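Local atomic coordinates of heme oxygenase 1 (PDB entry 1WE1), a protein that probably catalyses the oxygen-dependent opening of the heme ring to biliverdin IXalpha, carbon monoxide and free iron, feeding chromophore synthesis for the photosynthetic antennae. Residues E11-S16 with D194-N199; S99-A104 with F203-G208. All blocks are in the same frame, centred on the assembly; numbering follows the deposited sequence.

Interaction 1: residues E11-S16 with D194-N199. With HEM (protoporphyrin IX containing Fe), chain H.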
loop_
_atom_site.group_PDB
_atom_site.type_symbol
_atom_site.label_atom_id
_atom_site.label_comp_id
_atom_site.label_asym_id
_atom_site.label_seq_id
_atom_site.Cartn_x
_atom_site.Cartn_y
_atom_site.Cartn_z
ATOM N N GLU A 11 -0.706 13.633 -11.695
ATOM C CA GLU A 11 0.425 14.155 -12.442
ATOM C C GLU A 11 1.604 14.354 -11.509
ATOM O O GLU A 11 2.746 14.109 -11.884
ATOM C CB GLU A 11 0.059 15.480 -13.121
ATOM C CG GLU A 11 -0.995 15.341 -14.213
ATOM C CD GLU A 11 -0.541 14.444 -15.363
ATOM O OE1 GLU A 11 0.540 14.710 -15.940
ATOM O OE2 GLU A 11 -1.269 13.479 -15.696
ATOM N N GLY A 12 1.313 14.776 -10.283
ATOM C CA GLY A 12 2.353 15.035 -9.297
ATOM C C GLY A 12 3.178 13.866 -8.776
ATOM O O GLY A 12 4.278 14.073 -8.263
ATOM N N THR A 13 2.659 12.647 -8.889
ATOM C CA THR A 13 3.385 11.469 -8.423
ATOM C C THR A 13 3.864 10.627 -9.602
ATOM O O THR A 13 4.293 9.489 -9.429
ATOM C CB THR A 13 2.510 10.584 -7.500
ATOM O OG1 THR A 13 1.296 10.222 -8.170
ATOM C CG2 THR A 13 2.167 11.320 -6.232
ATOM N N LYS A 14 3.785 11.186 -10.803
ATOM C CA LYS A 14 4.218 10.476 -12.002
ATOM C C LYS A 14 5.643 9.954 -11.816
ATOM O O LYS A 14 5.888 8.757 -11.916
ATOM C CB LYS A 14 4.146 11.402 -13.218
ATOM N N LYS A 15 6.574 10.859 -11.538
ATOM C CA LYS A 15 7.975 10.502 -11.334
ATOM C C LYS A 15 8.161 9.415 -10.266
ATOM O O LYS A 15 8.748 8.368 -10.531
ATOM C CB LYS A 15 8.758 11.745 -10.925
ATOM C CG LYS A 15 10.228 11.511 -10.646
ATOM C CD LYS A 15 10.985 11.273 -11.933
ATOM C CE LYS A 15 12.479 11.165 -11.692
ATOM N NZ LYS A 15 13.200 10.971 -12.983
ATOM N N SER A 16 7.665 9.670 -9.060
ATOM C CA SER A 16 7.803 8.715 -7.974
ATOM C C SER A 16 7.328 7.311 -8.299
ATOM O O SER A 16 8.016 6.346 -7.996
ATOM C CB SER A 16 7.075 9.211 -6.730
ATOM O OG SER A 16 7.832 10.205 -6.069
ATOM N N ASP A 194 6.067 11.708 -0.467
ATOM C CA ASP A 194 6.764 11.270 0.735
ATOM C C ASP A 194 6.395 9.807 0.994
ATOM O O ASP A 194 7.271 8.966 1.214
ATOM C CB ASP A 194 6.360 12.121 1.949
ATOM C CG ASP A 194 7.228 13.357 2.124
ATOM O OD1 ASP A 194 7.321 14.173 1.183
ATOM O OD2 ASP A 194 7.820 13.517 3.214
ATOM N N ALA A 195 5.095 9.517 0.964
ATOM C CA ALA A 195 4.607 8.165 1.192
ATOM C C ALA A 195 5.229 7.198 0.195
ATOM O O ALA A 195 5.645 6.107 0.567
ATOM C CB ALA A 195 3.092 8.124 1.087
ATOM N N PHE A 196 5.298 7.591 -1.070
ATOM C CA PHE A 196 5.898 6.720 -2.065
ATOM C C PHE A 196 7.300 6.325 -1.608
ATOM O O PHE A 196 7.670 5.152 -1.652
ATOM C CB PHE A 196 6.012 7.413 -3.425
ATOM C CG PHE A 196 4.872 7.136 -4.348
ATOM C CD1 PHE A 196 3.656 7.800 -4.203
ATOM C CD2 PHE A 196 5.013 6.224 -5.386
ATOM C CE1 PHE A 196 2.604 7.557 -5.081
ATOM C CE2 PHE A 196 3.962 5.975 -6.267
ATOM C CZ PHE A 196 2.758 6.645 -6.110
ATOM N N ALA A 197 8.078 7.312 -1.178
ATOM C CA ALA A 197 9.437 7.055 -0.741
ATOM C C ALA A 197 9.436 6.063 0.418
ATOM O O ALA A 197 10.314 5.211 0.509
ATOM C CB ALA A 197 10.107 8.348 -0.329
ATOM N N MET A 198 8.449 6.167 1.298
ATOM C CA MET A 198 8.370 5.264 2.435
ATOM C C MET A 198 8.057 3.817 2.032
ATOM O O MET A 198 8.467 2.870 2.702
ATOM C CB MET A 198 7.342 5.782 3.430
ATOM C CG MET A 198 7.793 7.069 4.067
ATOM S SD MET A 198 6.727 7.643 5.382
ATOM C CE MET A 198 5.541 8.660 4.444
ATOM N N ASN A 199 7.327 3.654 0.935
ATOM C CA ASN A 199 7.006 2.329 0.439
ATOM C C ASN A 199 8.285 1.789 -0.170
ATOM O O ASN A 199 8.671 0.644 0.056
ATOM C CB ASN A 199 5.910 2.414 -0.624
ATOM C CG ASN A 199 4.542 2.530 -0.022
ATOM O OD1 ASN A 199 3.959 1.539 0.388
ATOM N ND2 ASN A 199 4.029 3.745 0.065
HETATM C CHA HEM H . -1.568 3.586 -10.478
HETATM C CHB HEM H . 0.388 3.681 -6.055
HETATM C CHC HEM H . 3.736 0.550 -7.652
HETATM C CHD HEM H . 0.838 -0.560 -11.311
HETATM C C1A HEM H . -1.272 4.020 -9.168
HETATM C C2A HEM H . -1.891 5.131 -8.462
HETATM C C3A HEM H . -1.303 5.189 -7.229
HETATM C C4A HEM H . -0.369 4.055 -7.167
HETATM C CMA HEM H . -1.541 6.168 -6.120
HETATM C CAA HEM H . -3.019 6.005 -8.988
HETATM C CBA HEM H . -2.605 7.079 -10.024
HETATM C CGA HEM H . -3.669 7.895 -10.483
HETATM O O1A HEM H . -3.746 9.073 -9.954
HETATM O O2A HEM H . -4.501 7.527 -11.336
HETATM C C1B HEM H . 1.519 2.849 -6.104
HETATM C C2B HEM H . 2.505 2.721 -5.033
HETATM C C3B HEM H . 3.416 1.796 -5.456
HETATM C C4B HEM H . 3.022 1.428 -6.815
HETATM C CMB HEM H . 2.448 3.472 -3.726
HETATM C CAB HEM H . 4.582 1.186 -4.703
HETATM C CBB HEM H . 5.697 2.196 -4.324
HETATM C C1C HEM H . 3.212 -0.097 -8.742
HETATM C C2C HEM H . 3.778 -1.272 -9.388
HETATM C C3C HEM H . 3.086 -1.415 -10.536
HETATM C C4C HEM H . 1.928 -0.555 -10.450
HETATM C CMC HEM H . 4.910 -2.111 -8.825
HETATM C CAC HEM H . 3.450 -2.297 -11.732
HETATM C CBC HEM H . 2.823 -3.713 -11.591
HETATM C C1D HEM H . -0.120 0.478 -11.417
HETATM C C2D HEM H . -1.119 0.567 -12.479
HETATM C C3D HEM H . -1.822 1.700 -12.221
HETATM C C4D HEM H . -1.207 2.336 -11.030
HETATM C CMD HEM H . -1.237 -0.439 -13.579
HETATM C CAD HEM H . -3.007 2.294 -12.945
HETATM C CBD HEM H . -2.577 3.408 -14.000
HETATM C CGD HEM H . -3.672 4.166 -14.479
HETATM O O1D HEM H . -4.587 4.571 -13.668
HETATM O O2D HEM H . -3.762 4.458 -15.707
HETATM N NA HEM H . -0.339 3.394 -8.376
HETATM N NB HEM H . 1.839 2.051 -7.179
HETATM N NC HEM H . 2.033 0.310 -9.391
HETATM N ND HEM H . -0.229 1.548 -10.531
HETATM FE FE HEM H . 0.823 1.840 -8.884
HETATM O O HOH W 1 -0.346 0.786 -8.010
#
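The ring of Phe196 packs against Thr13 and Ser16, whose CB atoms make the closest approaches. Ser16 CB lies 3.9 Å from Phe196 CG, near the root of the ring, while Thr13 CB stands 3.9 Å from Phe196 CE1, farther out; both approach the ring obliquely, and the side chains of Thr13 and Phe196 cross at about a right angle. Heme takes the ring's far end. Its methyl CMB sits over one face, 3.8 Å above the plane and displaced toward the rim, and Phe196 CZ is 3.8 Å from the meso carbon CHB of HEM. One turn on, Asn199 CB touches the vinyl carbon CBB of HEM at 3.7 Å, and its amide ND2 reaches back to Ala195 O (2.9 Å), approaching from above the carbonyl plane, and also bonds Tyr105 OH. With chi1 of Thr13 at 56°, OG1 turns to Leu9 O and, weakly, to the heme-binding Tyr125, while CG2 faces Phe196 CE1; Ser16 OG bonds Asn193 OD1. Thr13 marks the break between helices 5-12 and 14-21, the latter carrying the axial ligand His17, close to Phe196. This is the proximal wall of a heme oxygenase pocket, built by packing that helix against helix 182-205.

Interaction 2: residues S99-A104 with F203-G208. With HEM (protoporphyrin IX containing Fe), chain H.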
loop_
_atom_site.group_PDB
_atom_site.type_symbol
_atom_site.label_atom_id
_atom_site.label_comp_id
_atom_site.label_asym_id
_atom_site.label_seq_id
_atom_site.Cartn_x
_atom_site.Cartn_y
_atom_site.Cartn_z
ATOM N N SER A 99 9.413 -3.832 10.371
ATOM C CA SER A 99 10.791 -3.386 10.165
ATOM C C SER A 99 10.942 -1.893 10.513
ATOM O O SER A 99 9.950 -1.193 10.745
ATOM C CB SER A 99 11.200 -3.592 8.714
ATOM O OG SER A 99 10.593 -2.605 7.909
ATOM N N ALA A 100 12.181 -1.402 10.534
ATOM C CA ALA A 100 12.421 0.007 10.848
ATOM C C ALA A 100 11.720 0.925 9.847
ATOM O O ALA A 100 11.090 1.892 10.245
ATOM C CB ALA A 100 13.922 0.310 10.881
ATOM N N ALA A 101 11.824 0.629 8.556
ATOM C CA ALA A 101 11.173 1.465 7.549
ATOM C C ALA A 101 9.670 1.415 7.758
ATOM O O ALA A 101 8.975 2.433 7.652
ATOM C CB ALA A 101 11.508 0.983 6.162
ATOM N N GLY A 102 9.171 0.223 8.063
ATOM C CA GLY A 102 7.751 0.072 8.290
ATOM C C GLY A 102 7.313 0.888 9.487
ATOM O O GLY A 102 6.229 1.459 9.490
ATOM N N GLN A 103 8.154 0.943 10.515
ATOM C CA GLN A 103 7.817 1.701 11.715
ATOM C C GLN A 103 7.808 3.190 11.391
ATOM O O GLN A 103 6.933 3.930 11.852
ATOM C CB GLN A 103 8.822 1.406 12.834
ATOM C CG GLN A 103 8.508 2.109 14.151
ATOM C CD GLN A 103 7.168 1.694 14.743
ATOM O OE1 GLN A 103 6.992 0.549 15.171
ATOM N NE2 GLN A 103 6.215 2.626 14.768
ATOM N N ALA A 104 8.781 3.626 10.596
ATOM C CA ALA A 104 8.858 5.025 10.206
ATOM C C ALA A 104 7.570 5.372 9.453
ATOM O O ALA A 104 6.991 6.443 9.640
ATOM C CB ALA A 104 10.084 5.265 9.319
ATOM N N PHE A 203 10.722 -1.756 0.439
ATOM C CA PHE A 203 11.146 -2.664 -0.626
ATOM C C PHE A 203 12.654 -2.864 -0.607
ATOM O O PHE A 203 13.146 -3.991 -0.717
ATOM C CB PHE A 203 10.765 -2.129 -2.007
ATOM C CG PHE A 203 9.291 -1.949 -2.222
ATOM C CD1 PHE A 203 8.361 -2.712 -1.523
ATOM C CD2 PHE A 203 8.832 -1.044 -3.182
ATOM C CE1 PHE A 203 6.988 -2.578 -1.778
ATOM C CE2 PHE A 203 7.463 -0.895 -3.453
ATOM C CZ PHE A 203 6.536 -1.663 -2.752
ATOM N N ASN A 204 13.390 -1.764 -0.493
ATOM C CA ASN A 204 14.847 -1.832 -0.457
ATOM C C ASN A 204 15.352 -2.669 0.731
ATOM O O ASN A 204 16.387 -3.332 0.629
ATOM C CB ASN A 204 15.443 -0.423 -0.408
ATOM C CG ASN A 204 15.376 0.278 -1.748
ATOM O OD1 ASN A 204 15.705 -0.309 -2.784
ATOM N ND2 ASN A 204 14.962 1.545 -1.740
ATOM N N GLU A 205 14.617 -2.638 1.843
ATOM C CA GLU A 205 14.974 -3.413 3.032
ATOM C C GLU A 205 14.960 -4.907 2.720
ATOM O O GLU A 205 15.596 -5.708 3.408
ATOM C CB GLU A 205 13.978 -3.171 4.164
ATOM C CG GLU A 205 14.295 -2.034 5.089
ATOM C CD GLU A 205 13.247 -1.894 6.178
ATOM O OE1 GLU A 205 13.484 -1.147 7.151
ATOM O OE2 GLU A 205 12.173 -2.527 6.053
ATOM N N LEU A 206 14.225 -5.286 1.686
ATOM C CA LEU A 206 14.131 -6.685 1.352
ATOM C C LEU A 206 15.093 -7.134 0.282
ATOM O O LEU A 206 15.150 -8.317 -0.016
ATOM C CB LEU A 206 12.702 -7.020 0.940
ATOM C CG LEU A 206 11.705 -7.366 2.050
ATOM C CD1 LEU A 206 12.186 -6.865 3.411
ATOM C CD2 LEU A 206 10.360 -6.782 1.688
ATOM N N GLU A 207 15.869 -6.214 -0.276
ATOM C CA GLU A 207 16.802 -6.596 -1.332
ATOM C C GLU A 207 17.721 -7.723 -0.900
ATOM O O GLU A 207 17.838 -8.727 -1.604
ATOM C CB GLU A 207 17.638 -5.404 -1.796
ATOM C CG GLU A 207 18.458 -5.699 -3.040
ATOM C CD GLU A 207 19.012 -4.444 -3.699
ATOM O OE1 GLU A 207 18.204 -3.585 -4.132
ATOM O OE2 GLU A 207 20.256 -4.311 -3.789
ATOM N N GLY A 208 18.367 -7.562 0.253
ATOM C CA GLY A 208 19.263 -8.589 0.759
ATOM C C GLY A 208 18.605 -9.948 0.971
ATOM O O GLY A 208 19.204 -10.984 0.664
HETATM C CHA HEM H . -1.568 3.586 -10.478
HETATM C CHB HEM H . 0.388 3.681 -6.055
HETATM C CHC HEM H . 3.736 0.550 -7.652
HETATM C CHD HEM H . 0.838 -0.560 -11.311
HETATM C C1A HEM H . -1.272 4.020 -9.168
HETATM C C2A HEM H . -1.891 5.131 -8.462
HETATM C C3A HEM H . -1.303 5.189 -7.229
HETATM C C4A HEM H . -0.369 4.055 -7.167
HETATM C CMA HEM H . -1.541 6.168 -6.120
HETATM C CAA HEM H . -3.019 6.005 -8.988
HETATM C CBA HEM H . -2.605 7.079 -10.024
HETATM C CGA HEM H . -3.669 7.895 -10.483
HETATM O O1A HEM H . -3.746 9.073 -9.954
HETATM O O2A HEM H . -4.501 7.527 -11.336
HETATM C C1B HEM H . 1.519 2.849 -6.104
HETATM C C2B HEM H . 2.505 2.721 -5.033
HETATM C C3B HEM H . 3.416 1.796 -5.456
HETATM C C4B HEM H . 3.022 1.428 -6.815
HETATM C CMB HEM H . 2.448 3.472 -3.726
HETATM C CAB HEM H . 4.582 1.186 -4.703
HETATM C CBB HEM H . 5.697 2.196 -4.324
HETATM C C1C HEM H . 3.212 -0.097 -8.742
HETATM C C2C HEM H . 3.778 -1.272 -9.388
HETATM C C3C HEM H . 3.086 -1.415 -10.536
HETATM C C4C HEM H . 1.928 -0.555 -10.450
HETATM C CMC HEM H . 4.910 -2.111 -8.825
HETATM C CAC HEM H . 3.450 -2.297 -11.732
HETATM C CBC HEM H . 2.823 -3.713 -11.591
HETATM C C1D HEM H . -0.120 0.478 -11.417
HETATM C C2D HEM H . -1.119 0.567 -12.479
HETATM C C3D HEM H . -1.822 1.700 -12.221
HETATM C C4D HEM H . -1.207 2.336 -11.030
HETATM C CMD HEM H . -1.237 -0.439 -13.579
HETATM C CAD HEM H . -3.007 2.294 -12.945
HETATM C CBD HEM H . -2.577 3.408 -14.000
HETATM C CGD HEM H . -3.672 4.166 -14.479
HETATM O O1D HEM H . -4.587 4.571 -13.668
HETATM O O2D HEM H . -3.762 4.458 -15.707
HETATM N NA HEM H . -0.339 3.394 -8.376
HETATM N NB HEM H . 1.839 2.051 -7.179
HETATM N NC HEM H . 2.033 0.310 -9.391
HETATM N ND HEM H . -0.229 1.548 -10.531
HETATM FE FE HEM H . 0.823 1.840 -8.884
HETATM O O HOH W 1 -0.346 0.786 -8.010
#
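A carboxylate near the end of helix 182-205 grips the start of helix 100-115, a polar and partly buried contact made by Glu205 with Ser99 and Ala101. The Glu205 chain is stretched out, which carries its carboxylate across to the other helix. There OE1 of Glu205 accepts the backbone N of Ala101 at 2.8 Å, with an N-H...O angle of 155°. The amide arrives on the syn side of the carboxylate, 28° out of its plane. The other oxygen, Glu205 OE2, is modelled 2.4 Å from Ser99 OG, too short for the exact distance to be trusted. A chi1 of 75° tucks Ser99 OG back over the first turn, where it accepts Gly102 N at 3.2 Å as the N-cap. The negative charge thus faces the positive end of the helix dipole, an interaction likely to be favourable. An alanine in place of Glu205 would probably leave the Ala101 amide without its acceptor and remove this polar link between the helices, along with the partner of the Ser99 hydroxyl. On the same segment, Phe203 CE2 touches the heme vinyl carbon CBB at 3.7 Å. The arrangement is a serine N-cap reinforced by a carboxylate from a second helix, here within the all-helical heme oxygenase fold.

In the fold
Both contacts draw on helix 182-205: interaction 1 takes residues 194-199 of it, and the second segment of interaction 2 begins at Phe203 and runs past its end into helix 207-222. Their centres are about 17 Å apart. Along the chain the segments alternate, in the order 11-16, 99-104, 194-199, 203-208. This one helix is joined to the start of helix 14-21 and the break before it, and, farther along, to the start of helix 100-115. The heme links the two regions, since Phe196 and Asn199 of interaction 1 and Phe203 of interaction 2 all belong to its pocket. Helix 182-205 therefore lines the active site while packing against distant parts of the single heme oxygenase domain.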